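Local coordinates for protein glycosyl transferase (Staphylococcus aureus, PDB 5TZJ) that belongs to the family 2 glycosyl transferases and holds uridine-diphosphate-N-acetylglucosamine in a pocket, at residues Tyr168-Leu173 with Asp178-Met183; Gly69-Pro74 with Glu209-Ala214; Glu248-His253 with Ala291-Lys296. One frame throughout, in Å; residues are numbered along the deposited sequence.

Interaction 1 of 3, residues Tyr168-Leu173 with Asp178-Met183; sequences YFPEEL and DQLFTM. With UD1 (uridine-diphosphate-N-acetylglucosamine), chain C.
The rings of Phe169 and Phe181 lie face to face, centroids 3.8 Å apart and planes only 10° from parallel. The closest approach, 3.4 Å, is from CE1 of Phe169 to CG of Phe181; CZ of Phe169 sits over the centre of the Phe181 ring, while CD1 of Phe181 lies over that of Phe169. In Phe181, CG anti to the backbone N (chi1 176°) carries the ring toward the loop, and its edge abuts the backbone of Tyr168, with CD1 3.6 Å from the carbonyl carbon C of that residue. A second, looser apolar touch joins CG of Pro170 to CD2 of Leu180 at 4.0 Å. The loop before helix 177-188 thus folds back over the first turn of that helix, beside the mixed sheet of a family 2 glycosyl transferase, probably of GT-A type: from its strands, Phe89 meets Phe169, and Tyr157 meets Phe181, edge-to-face. Arg75 makes a cation-pi contact with Phe169, and Asn76 binds the Phe169 carbonyl, tying the loop to helix 72-81. One turn before Phe181, Asp178, a residue of the ligand pocket, brings OD1 to 3.8 Å from O6' of uridine-diphosphate-N-acetylglucosamine.

Interaction 2 of 3, residues Gly69-Pro74 with Glu209-Ala214; sequences GGPGKP and EHMSSA. With UD1 (uridine-diphosphate-N-acetylglucosamine), chain C.
Bent at chi2 (-49°) and chi3 (-98°), the Met211 side chain curls round so that its CE methyl reaches segment 69-74, which leads into helix 72-81, pressing to 3.3 Å from CA of Gly70. The bare CA of this glycine lets the methyl come close. The same methyl touches CD at the edge of the Pro71 ring, at 3.8 Å. Along the way SD of Met211 passes 3.6 Å from C5 of the uracil ring of uridine-diphosphate-N-acetylglucosamine, so the thioether lies beside both the uracil and Gly70. Pro71 also meets the ligand, its CG 3.2 Å from O4B of the ribose. The segment 209-214 grips the diphosphate: Met211 N donates to O1A and, weakly, to O3A, while His210 ND1 gives O1B a nearly straight bond of 2.7 Å (169°). Both N and OG of Ser212 bind O2B, OG at 2.6 Å. NE2 of His210 is hydrogen-bonded to Arg206 O, and with ND1 held by O1B the imidazole's rotation is fixed at both nitrogens. Two segments far apart in sequence thereby close on one nucleotide-sugar, one at the nucleoside and one at the diphosphate, forming part of the nucleotide-sugar pocket of this family 2 glycosyl transferase.

Interaction 3 of 3, residues Glu248-His253 with Ala291-Lys296; sequences EFLNRH and ALVMSK
Asn251 lies across the loop 291-296 with its carboxamide turned to the backbone of Met294. Its CG stands anti to its own carbonyl carbon, which swings the amide out from the flank of helix 239-256. OD1 takes the Met294 N-H at 2.9 Å in an almost straight bond, 175° at the hydrogen. The donor comes in 20° from the carbonyl plane and at a C=O...N angle of 131°, an approach off to one side of the oxygen instead of head-on. The other end of the amide is used as well: ND2 gives a hydrogen bond to a water, which in turn donates to the carbonyl O of Leu292, so one side chain spans the backbone from 292 to 294. Two side chains pack about this polar bridge. Met294 runs obliquely past the amide, CG 3.6 Å from OD1, and the bend at its chi3 brings CE back to 3.9 Å from CB of Asn251. Val293 places CB 3.6 Å from OD1 and turns CG1 toward Leu250, whose CD1 it meets at 4.0 Å. Further out, Phe281 of helix 271-282 touches Leu250, Val293 also touches Ala247, and Arg298 binds the Val293 carbonyl. Both partners belong to the TarS-type linker region, where the contact joins a long helix to the loop leading into helix 298-305. Because the buried amide oxygen and nitrogen both have partners, one direct bond and one water bridge fix the backbone at 292-294 against the helix, and the apolar groups fit around them.

Interactions 1 and 2 sit side by side, centres 11 Å apart, and both touch uridine-diphosphate-N-acetylglucosamine: 209-214 and 69-74 at its diphosphate and nucleoside, Asp178 near its N-acetylglucosamine. They pack directly, with CB of Phe169 3.6 Å from CA of Gly72, and along the chain interaction 1 is nested inside the loop that interaction 2 closes. Interaction 3 belongs to the linker region, centred about 22 Å from interaction 1 and 28 Å from interaction 2, on the other side of the chain's centre from the latter. Gln179 joins helix 177-188 to helix 239-256, its OE1 3.8 Å from CZ of Phe249, whereas interactions 2 and 3 come no nearer than about 10 Å between nearest atoms.

Interaction 1 of 3, residues Tyr168-Leu173 with Asp178-Met183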
loop_
_atom_site.group_PDB
_atom_site.type_symbol
_atom_site.label_atom_id
_atom_site.label_comp_id
_atom_site.label_asym_id
_atom_site.label_seq_id
_atom_site.Cartn_x
_atom_site.Cartn_y
_atom_site.Cartn_z
ATOM N N TYR A 168 -0.914 8.158 -10.670
ATOM C CA TYR A 168 -2.186 8.507 -10.051
ATOM C C TYR A 168 -2.716 7.285 -9.332
ATOM O O TYR A 168 -2.202 6.182 -9.489
ATOM C CB TYR A 168 -3.195 9.034 -11.090
ATOM C CG TYR A 168 -2.815 10.445 -11.444
ATOM C CD1 TYR A 168 -3.104 11.495 -10.567
ATOM C CD2 TYR A 168 -2.074 10.726 -12.586
ATOM C CE1 TYR A 168 -2.709 12.810 -10.846
ATOM C CE2 TYR A 168 -1.665 12.045 -12.883
ATOM C CZ TYR A 168 -1.988 13.078 -12.007
ATOM O OH TYR A 168 -1.592 14.375 -12.268
ATOM N N PHE A 169 -3.733 7.493 -8.525
ATOM C CA PHE A 169 -4.483 6.425 -7.877
ATOM C C PHE A 169 -5.522 5.853 -8.835
ATOM O O PHE A 169 -6.205 6.612 -9.536
ATOM C CB PHE A 169 -5.200 6.966 -6.618
ATOM C CG PHE A 169 -4.244 7.408 -5.529
ATOM C CD1 PHE A 169 -3.669 6.471 -4.672
ATOM C CD2 PHE A 169 -3.893 8.734 -5.393
ATOM C CE1 PHE A 169 -2.803 6.843 -3.682
ATOM C CE2 PHE A 169 -2.996 9.114 -4.400
ATOM C CZ PHE A 169 -2.445 8.147 -3.534
ATOM N N PRO A 170 -5.701 4.536 -8.864
ATOM C CA PRO A 170 -6.905 3.987 -9.515
ATOM C C PRO A 170 -8.149 4.558 -8.845
ATOM O O PRO A 170 -8.189 4.716 -7.625
ATOM C CB PRO A 170 -6.785 2.478 -9.273
ATOM C CG PRO A 170 -5.297 2.264 -9.095
ATOM C CD PRO A 170 -4.796 3.481 -8.374
ATOM N N GLU A 171 -9.165 4.851 -9.639
ATOM C CA GLU A 171 -10.393 5.432 -9.122
ATOM C C GLU A 171 -11.525 4.396 -9.091
ATOM O O GLU A 171 -11.458 3.370 -9.762
ATOM C CB GLU A 171 -10.767 6.639 -9.982
ATOM C CG GLU A 171 -9.610 7.651 -10.046
ATOM C CD GLU A 171 -10.007 8.942 -10.750
ATOM O OE1 GLU A 171 -11.018 8.912 -11.444
ATOM O OE2 GLU A 171 -9.308 9.969 -10.605
ATOM N N GLU A 172 -12.580 4.692 -8.304
ATOM C CA GLU A 172 -13.731 3.779 -8.086
ATOM C C GLU A 172 -13.311 2.418 -7.510
ATOM O O GLU A 172 -13.779 1.365 -7.938
ATOM C CB GLU A 172 -14.538 3.585 -9.371
ATOM C CG GLU A 172 -15.652 4.597 -9.527
ATOM C CD GLU A 172 -16.409 4.467 -10.831
ATOM O OE1 GLU A 172 -17.066 5.455 -11.250
ATOM O OE2 GLU A 172 -16.356 3.371 -11.433
ATOM N N LEU A 173 -12.432 2.431 -6.516
ATOM C CA LEU A 173 -11.892 1.199 -5.953
ATOM C C LEU A 173 -11.753 1.415 -4.454
ATOM O O LEU A 173 -11.062 2.355 -4.007
ATOM C CB LEU A 173 -10.551 0.856 -6.618
ATOM C CG LEU A 173 -9.785 -0.242 -5.943
ATOM C CD1 LEU A 173 -10.520 -1.562 -6.185
ATOM C CD2 LEU A 173 -8.350 -0.245 -6.491
ATOM N N ASP A 178 -3.825 2.058 -3.241
ATOM C CA ASP A 178 -2.551 2.687 -2.902
ATOM C C ASP A 178 -1.384 1.817 -3.336
ATOM O O ASP A 178 -0.296 2.325 -3.609
ATOM C CB ASP A 178 -2.498 2.965 -1.396
ATOM C CG ASP A 178 -2.974 1.759 -0.539
ATOM O OD1 ASP A 178 -3.501 0.744 -1.076
ATOM O OD2 ASP A 178 -2.835 1.837 0.694
ATOM N N GLN A 179 -1.589 0.505 -3.431
ATOM C CA GLN A 179 -0.432 -0.361 -3.631
ATOM C C GLN A 179 0.235 -0.059 -4.962
ATOM O O GLN A 179 1.469 0.015 -5.040
ATOM C CB GLN A 179 -0.850 -1.823 -3.560
ATOM C CG GLN A 179 -1.294 -2.200 -2.118
ATOM C CD GLN A 179 -1.448 -3.694 -1.942
ATOM O OE1 GLN A 179 -0.736 -4.497 -2.577
ATOM N NE2 GLN A 179 -2.353 -4.083 -1.062
ATOM N N LEU A 180 -0.572 0.155 -6.011
ATOM C CA LEU A 180 -0.012 0.432 -7.336
ATOM C C LEU A 180 0.638 1.816 -7.346
ATOM O O LEU A 180 1.749 1.989 -7.856
ATOM C CB LEU A 180 -1.135 0.324 -8.387
ATOM C CG LEU A 180 -0.829 0.657 -9.872
ATOM C CD1 LEU A 180 0.317 -0.243 -10.360
ATOM C CD2 LEU A 180 -2.084 0.542 -10.786
ATOM N N PHE A 181 -0.042 2.801 -6.752
ATOM C CA PHE A 181 0.468 4.166 -6.684
ATOM C C PHE A 181 1.849 4.209 -6.046
ATOM O O PHE A 181 2.792 4.783 -6.600
ATOM C CB PHE A 181 -0.514 5.015 -5.883
ATOM C CG PHE A 181 -0.044 6.469 -5.662
ATOM C CD1 PHE A 181 -0.383 7.455 -6.600
ATOM C CD2 PHE A 181 0.673 6.823 -4.542
ATOM C CE1 PHE A 181 0.024 8.795 -6.429
ATOM C CE2 PHE A 181 1.121 8.190 -4.348
ATOM C CZ PHE A 181 0.775 9.167 -5.297
ATOM N N THR A 182 1.992 3.598 -4.880
ATOM C CA THR A 182 3.264 3.691 -4.181
ATOM C C THR A 182 4.321 2.805 -4.837
ATOM O O THR A 182 5.490 3.177 -4.864
ATOM C CB THR A 182 3.060 3.314 -2.713
ATOM O OG1 THR A 182 2.242 4.328 -2.086
ATOM C CG2 THR A 182 4.441 3.174 -1.978
ATOM N N MET A 183 3.928 1.667 -5.425
ATOM C CA MET A 183 4.921 0.852 -6.129
ATOM C C MET A 183 5.472 1.600 -7.332
ATOM O O MET A 183 6.689 1.574 -7.587
ATOM C CB MET A 183 4.326 -0.507 -6.566
ATOM C CG MET A 183 4.345 -1.564 -5.501
ATOM S SD MET A 183 6.012 -2.073 -4.931
ATOM C CE MET A 183 6.888 -2.217 -6.488
HETATM C "C1'" UD1 C . -6.197 2.514 4.836
HETATM C "C2'" UD1 C . -5.030 3.334 4.300
HETATM C "C3'" UD1 C . -5.617 4.375 3.406
HETATM C "C4'" UD1 C . -6.087 3.663 2.186
HETATM C "C5'" UD1 C . -7.313 2.837 2.578
HETATM C "C6'" UD1 C . -7.827 2.058 1.402
HETATM C "C7'" UD1 C . -3.136 3.184 5.941
HETATM C "C8'" UD1 C . -2.814 1.810 5.381
HETATM N "N2'" UD1 C . -4.249 3.935 5.416
HETATM O "O1'" UD1 C . -6.944 3.370 5.619
HETATM O "O3'" UD1 C . -4.681 5.452 3.118
HETATM O "O4'" UD1 C . -6.396 4.598 1.170
HETATM O "O5'" UD1 C . -6.968 1.902 3.685
HETATM O "O6'" UD1 C . -6.748 1.478 0.710
HETATM O "O7'" UD1 C . -2.505 3.648 6.822
HETATM N N1 UD1 C . -12.493 8.370 1.622
HETATM C C2 UD1 C . -12.962 9.111 0.417
HETATM N N3 UD1 C . -14.120 8.604 -0.385
HETATM C C4 UD1 C . -14.770 7.365 0.029
HETATM C C5 UD1 C . -14.277 6.609 1.227
HETATM C C6 UD1 C . -13.130 7.124 2.013
HETATM O O2 UD1 C . -12.423 10.103 0.104
HETATM O O4 UD1 C . -15.689 6.962 -0.605
HETATM C C1B UD1 C . -11.339 8.863 2.330
HETATM C C2B UD1 C . -11.486 8.869 3.950
HETATM O "O2'" UD1 C . -12.223 10.087 4.361
HETATM C C3B UD1 C . -10.229 8.799 4.389
HETATM C C4B UD1 C . -9.448 8.015 3.315
HETATM O O4B UD1 C . -10.333 8.035 2.056
HETATM O O3B UD1 C . -9.584 10.160 4.442
HETATM C C5B UD1 C . -9.197 6.648 3.636
HETATM O O5B UD1 C . -10.412 5.984 3.852
HETATM P PA UD1 C . -10.540 5.131 5.259
HETATM O O1A UD1 C . -11.974 4.733 5.497
HETATM O O2A UD1 C . -9.986 5.951 6.411
HETATM O O3A UD1 C . -9.556 3.810 4.998
HETATM P PB UD1 C . -8.512 3.088 6.059
HETATM O O1B UD1 C . -8.670 3.554 7.489
HETATM O O2B UD1 C . -8.966 1.641 5.947
#

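Interaction 2 of 3, residues Gly69-Pro74 with Glu209-Ala214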
loop_
_atom_site.group_PDB
_atom_site.type_symbol
_atom_site.label_atom_id
_atom_site.label_comp_id
_atom_site.label_asym_id
_atom_site.label_seq_id
_atom_site.Cartn_x
_atom_site.Cartn_y
_atom_site.Cartn_z
ATOM N N GLY A 69 -16.624 6.311 -4.610
ATOM C CA GLY A 69 -16.357 4.911 -4.388
ATOM C C GLY A 69 -15.009 4.583 -3.769
ATOM O O GLY A 69 -14.630 3.401 -3.753
ATOM N N GLY A 70 -14.269 5.584 -3.278
ATOM C CA GLY A 70 -12.994 5.370 -2.631
ATOM C C GLY A 70 -12.139 6.620 -2.569
ATOM O O GLY A 70 -12.486 7.650 -3.155
ATOM N N PRO A 71 -10.972 6.510 -1.902
ATOM C CA PRO A 71 -10.044 7.653 -1.750
ATOM C C PRO A 71 -9.336 8.078 -3.028
ATOM O O PRO A 71 -8.749 9.181 -3.068
ATOM C CB PRO A 71 -8.985 7.109 -0.758
ATOM C CG PRO A 71 -9.547 5.878 -0.202
ATOM C CD PRO A 71 -10.486 5.310 -1.207
ATOM N N GLY A 72 -9.308 7.211 -4.036
ATOM C CA GLY A 72 -8.443 7.453 -5.184
ATOM C C GLY A 72 -8.795 8.730 -5.928
ATOM O O GLY A 72 -7.947 9.597 -6.141
ATOM N N LYS A 73 -10.065 8.865 -6.327
ATOM C CA LYS A 73 -10.442 10.035 -7.120
ATOM C C LYS A 73 -10.257 11.350 -6.358
ATOM O O LYS A 73 -9.624 12.269 -6.909
ATOM C CB LYS A 73 -11.869 9.888 -7.649
ATOM C CG LYS A 73 -12.215 11.117 -8.519
ATOM C CD LYS A 73 -13.509 10.932 -9.322
ATOM C CE LYS A 73 -13.636 12.022 -10.399
ATOM N NZ LYS A 73 -14.996 11.847 -11.058
ATOM N N PRO A 74 -10.698 11.498 -5.095
ATOM C CA PRO A 74 -10.407 12.764 -4.404
ATOM C C PRO A 74 -8.926 13.034 -4.262
ATOM O O PRO A 74 -8.534 14.213 -4.292
ATOM C CB PRO A 74 -11.104 12.623 -3.043
ATOM C CG PRO A 74 -11.708 11.301 -2.981
ATOM C CD PRO A 74 -11.650 10.659 -4.345
ATOM N N GLU A 209 -17.227 2.392 8.605
ATOM C CA GLU A 209 -16.427 1.598 7.680
ATOM C C GLU A 209 -15.061 2.242 7.462
ATOM O O GLU A 209 -14.959 3.438 7.179
ATOM C CB GLU A 209 -17.151 1.415 6.342
ATOM C CG GLU A 209 -16.468 0.391 5.409
ATOM C CD GLU A 209 -17.362 -0.092 4.269
ATOM O OE1 GLU A 209 -17.772 0.737 3.425
ATOM O OE2 GLU A 209 -17.664 -1.308 4.223
ATOM N N HIS A 210 -14.006 1.451 7.628
ATOM C CA HIS A 210 -12.703 1.797 7.077
ATOM C C HIS A 210 -12.595 1.156 5.697
ATOM O O HIS A 210 -12.941 -0.018 5.531
ATOM C CB HIS A 210 -11.563 1.317 7.980
ATOM C CG HIS A 210 -11.427 2.080 9.261
ATOM N ND1 HIS A 210 -10.470 3.057 9.447
ATOM C CD2 HIS A 210 -12.108 1.991 10.432
ATOM C CE1 HIS A 210 -10.575 3.545 10.672
ATOM N NE2 HIS A 210 -11.557 2.912 11.291
ATOM N N MET A 211 -12.135 1.934 4.711
ATOM C CA MET A 211 -12.035 1.444 3.335
ATOM C C MET A 211 -11.331 0.096 3.258
ATOM O O MET A 211 -11.821 -0.836 2.607
ATOM C CB MET A 211 -11.310 2.463 2.451
ATOM C CG MET A 211 -12.178 3.651 2.126
ATOM S SD MET A 211 -13.789 3.102 1.556
ATOM C CE MET A 211 -13.524 3.224 -0.172
ATOM N N SER A 212 -10.193 -0.040 3.935
ATOM C CA SER A 212 -9.450 -1.279 3.739
ATOM C C SER A 212 -10.173 -2.515 4.293
ATOM O O SER A 212 -9.637 -3.617 4.153
ATOM C CB SER A 212 -8.046 -1.149 4.328
ATOM O OG SER A 212 -8.097 -0.807 5.690
ATOM N N SER A 213 -11.384 -2.383 4.844
ATOM C CA SER A 213 -12.226 -3.529 5.174
ATOM C C SER A 213 -13.526 -3.584 4.359
ATOM O O SER A 213 -14.370 -4.453 4.615
ATOM C CB SER A 213 -12.536 -3.541 6.679
ATOM O OG SER A 213 -13.618 -2.684 7.017
ATOM N N ALA A 214 -13.712 -2.692 3.381
ATOM C CA ALA A 214 -14.908 -2.685 2.540
ATOM C C ALA A 214 -14.804 -3.757 1.444
ATOM O O ALA A 214 -13.717 -4.231 1.115
ATOM C CB ALA A 214 -15.112 -1.299 1.916
HETATM C "C1'" UD1 C . -6.197 2.514 4.836
HETATM C "C2'" UD1 C . -5.030 3.334 4.300
HETATM C "C3'" UD1 C . -5.617 4.375 3.406
HETATM C "C4'" UD1 C . -6.087 3.663 2.186
HETATM C "C5'" UD1 C . -7.313 2.837 2.578
HETATM C "C6'" UD1 C . -7.827 2.058 1.402
HETATM C "C7'" UD1 C . -3.136 3.184 5.941
HETATM C "C8'" UD1 C . -2.814 1.810 5.381
HETATM N "N2'" UD1 C . -4.249 3.935 5.416
HETATM O "O1'" UD1 C . -6.944 3.370 5.619
HETATM O "O3'" UD1 C . -4.681 5.452 3.118
HETATM O "O4'" UD1 C . -6.396 4.598 1.170
HETATM O "O5'" UD1 C . -6.968 1.902 3.685
HETATM O "O6'" UD1 C . -6.748 1.478 0.710
HETATM O "O7'" UD1 C . -2.505 3.648 6.822
HETATM N N1 UD1 C . -12.493 8.370 1.622
HETATM C C2 UD1 C . -12.962 9.111 0.417
HETATM N N3 UD1 C . -14.120 8.604 -0.385
HETATM C C4 UD1 C . -14.770 7.365 0.029
HETATM C C5 UD1 C . -14.277 6.609 1.227
HETATM C C6 UD1 C . -13.130 7.124 2.013
HETATM O O2 UD1 C . -12.423 10.103 0.104
HETATM O O4 UD1 C . -15.689 6.962 -0.605
HETATM C C1B UD1 C . -11.339 8.863 2.330
HETATM C C2B UD1 C . -11.486 8.869 3.950
HETATM O "O2'" UD1 C . -12.223 10.087 4.361
HETATM C C3B UD1 C . -10.229 8.799 4.389
HETATM C C4B UD1 C . -9.448 8.015 3.315
HETATM O O4B UD1 C . -10.333 8.035 2.056
HETATM O O3B UD1 C . -9.584 10.160 4.442
HETATM C C5B UD1 C . -9.197 6.648 3.636
HETATM O O5B UD1 C . -10.412 5.984 3.852
HETATM P PA UD1 C . -10.540 5.131 5.259
HETATM O O1A UD1 C . -11.974 4.733 5.497
HETATM O O2A UD1 C . -9.986 5.951 6.411
HETATM O O3A UD1 C . -9.556 3.810 4.998
HETATM P PB UD1 C . -8.512 3.088 6.059
HETATM O O1B UD1 C . -8.670 3.554 7.489
HETATM O O2B UD1 C . -8.966 1.641 5.947
#

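Interaction 3 of 3, residues Glu248-His253 with Ala291-Lys296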
loop_
_atom_site.group_PDB
_atom_site.type_symbol
_atom_site.label_atom_id
_atom_site.label_comp_id
_atom_site.label_asym_id
_atom_site.label_seq_id
_atom_site.Cartn_x
_atom_site.Cartn_y
_atom_site.Cartn_z
ATOM N N GLU A 248 9.916 -10.240 -4.219
ATOM C CA GLU A 248 9.674 -9.652 -2.899
ATOM C C GLU A 248 8.225 -9.203 -2.761
ATOM O O GLU A 248 7.636 -9.309 -1.665
ATOM C CB GLU A 248 10.574 -8.438 -2.624
ATOM C CG GLU A 248 11.999 -8.794 -2.256
ATOM C CD GLU A 248 12.113 -9.901 -1.189
ATOM O OE1 GLU A 248 11.390 -9.860 -0.134
ATOM O OE2 GLU A 248 12.942 -10.811 -1.433
ATOM N N PHE A 249 7.680 -8.608 -3.825
ATOM C CA PHE A 249 6.275 -8.223 -3.787
ATOM C C PHE A 249 5.398 -9.452 -3.582
ATOM O O PHE A 249 4.406 -9.403 -2.845
ATOM C CB PHE A 249 5.847 -7.482 -5.073
ATOM C CG PHE A 249 4.381 -7.087 -5.034
ATOM C CD1 PHE A 249 3.956 -6.063 -4.198
ATOM C CD2 PHE A 249 3.431 -7.858 -5.680
ATOM C CE1 PHE A 249 2.584 -5.731 -4.090
ATOM C CE2 PHE A 249 2.067 -7.518 -5.585
ATOM C CZ PHE A 249 1.659 -6.464 -4.787
ATOM N N LEU A 250 5.756 -10.564 -4.220
ATOM C CA LEU A 250 4.954 -11.783 -4.052
ATOM C C LEU A 250 5.081 -12.341 -2.626
ATOM O O LEU A 250 4.092 -12.804 -2.058
ATOM C CB LEU A 250 5.366 -12.821 -5.097
ATOM C CG LEU A 250 5.039 -12.458 -6.561
ATOM C CD1 LEU A 250 5.704 -13.473 -7.546
ATOM C CD2 LEU A 250 3.509 -12.444 -6.790
ATOM N N ASN A 251 6.284 -12.268 -2.010
ATOM C CA ASN A 251 6.424 -12.697 -0.616
ATOM C C ASN A 251 5.484 -11.916 0.300
ATOM O O ASN A 251 4.799 -12.493 1.161
ATOM C CB ASN A 251 7.867 -12.496 -0.139
ATOM C CG ASN A 251 8.825 -13.515 -0.738
ATOM O OD1 ASN A 251 8.434 -14.607 -1.190
ATOM N ND2 ASN A 251 10.087 -13.168 -0.742
ATOM N N ARG A 252 5.530 -10.578 0.182
ATOM C CA ARG A 252 4.638 -9.709 0.930
ATOM C C ARG A 252 3.176 -10.095 0.702
ATOM O O ARG A 252 2.397 -10.243 1.657
ATOM C CB ARG A 252 4.877 -8.255 0.501
ATOM C CG ARG A 252 3.711 -7.314 0.882
ATOM C CD ARG A 252 3.284 -6.307 -0.251
ATOM N NE ARG A 252 1.948 -5.767 0.067
ATOM C CZ ARG A 252 1.731 -4.752 0.896
ATOM N NH1 ARG A 252 2.748 -4.101 1.422
ATOM N NH2 ARG A 252 0.480 -4.358 1.175
ATOM N N HIS A 253 2.794 -10.207 -0.560
ATOM C CA HIS A 253 1.369 -10.344 -0.917
ATOM C C HIS A 253 0.795 -11.630 -0.350
ATOM O O HIS A 253 -0.246 -11.624 0.319
ATOM C CB HIS A 253 1.217 -10.340 -2.425
ATOM C CG HIS A 253 -0.176 -10.659 -2.885
ATOM N ND1 HIS A 253 -1.148 -9.688 -2.973
ATOM C CD2 HIS A 253 -0.769 -11.830 -3.244
ATOM C CE1 HIS A 253 -2.287 -10.241 -3.376
ATOM N NE2 HIS A 253 -2.088 -11.541 -3.552
ATOM N N ALA A 291 11.251 -19.386 -8.503
ATOM C CA ALA A 291 12.488 -19.866 -7.887
ATOM C C ALA A 291 13.058 -18.840 -6.932
ATOM O O ALA A 291 13.868 -19.200 -6.056
ATOM C CB ALA A 291 13.544 -20.198 -8.976
ATOM N N LEU A 292 12.635 -17.585 -7.043
ATOM C CA LEU A 292 13.153 -16.561 -6.142
ATOM C C LEU A 292 12.257 -16.256 -4.953
ATOM O O LEU A 292 12.697 -15.497 -4.085
ATOM C CB LEU A 292 13.381 -15.228 -6.876
ATOM C CG LEU A 292 14.104 -15.243 -8.219
ATOM C CD1 LEU A 292 14.071 -13.807 -8.796
ATOM C CD2 LEU A 292 15.494 -15.759 -8.033
ATOM N N VAL A 293 10.991 -16.717 -4.927
ATOM C CA VAL A 293 10.096 -16.432 -3.792
ATOM C C VAL A 293 10.383 -17.424 -2.660
ATOM O O VAL A 293 11.058 -18.434 -2.888
ATOM C CB VAL A 293 8.612 -16.509 -4.197
ATOM C CG1 VAL A 293 8.367 -15.570 -5.379
ATOM C CG2 VAL A 293 8.227 -17.967 -4.567
ATOM N N MET A 294 9.817 -17.178 -1.468
ATOM C CA MET A 294 9.883 -18.150 -0.375
ATOM C C MET A 294 9.417 -19.532 -0.842
ATOM O O MET A 294 8.378 -19.665 -1.475
ATOM C CB MET A 294 9.031 -17.697 0.804
ATOM C CG MET A 294 9.685 -16.550 1.580
ATOM S SD MET A 294 8.694 -16.115 3.041
ATOM C CE MET A 294 7.190 -15.452 2.310
ATOM N N SER A 295 10.226 -20.569 -0.554
ATOM C CA SER A 295 9.883 -21.879 -1.096
ATOM C C SER A 295 8.451 -22.330 -0.771
ATOM O O SER A 295 7.829 -23.027 -1.566
ATOM C CB SER A 295 10.924 -22.903 -0.575
ATOM O OG SER A 295 10.936 -22.778 0.820
ATOM N N LYS A 296 7.913 -21.996 0.399
ATOM C CA LYS A 296 6.541 -22.429 0.695
ATOM C C LYS A 296 5.515 -21.842 -0.275
ATOM O O LYS A 296 4.430 -22.439 -0.474
ATOM C CB LYS A 296 6.168 -22.064 2.140
ATOM C CG LYS A 296 6.089 -20.509 2.373
ATOM C CD LYS A 296 5.781 -20.159 3.805
ATOM C CE LYS A 296 5.819 -18.617 4.077
ATOM N NZ LYS A 296 5.441 -18.266 5.488
HETATM O O HOH W 1 12.409 -14.871 -1.280
#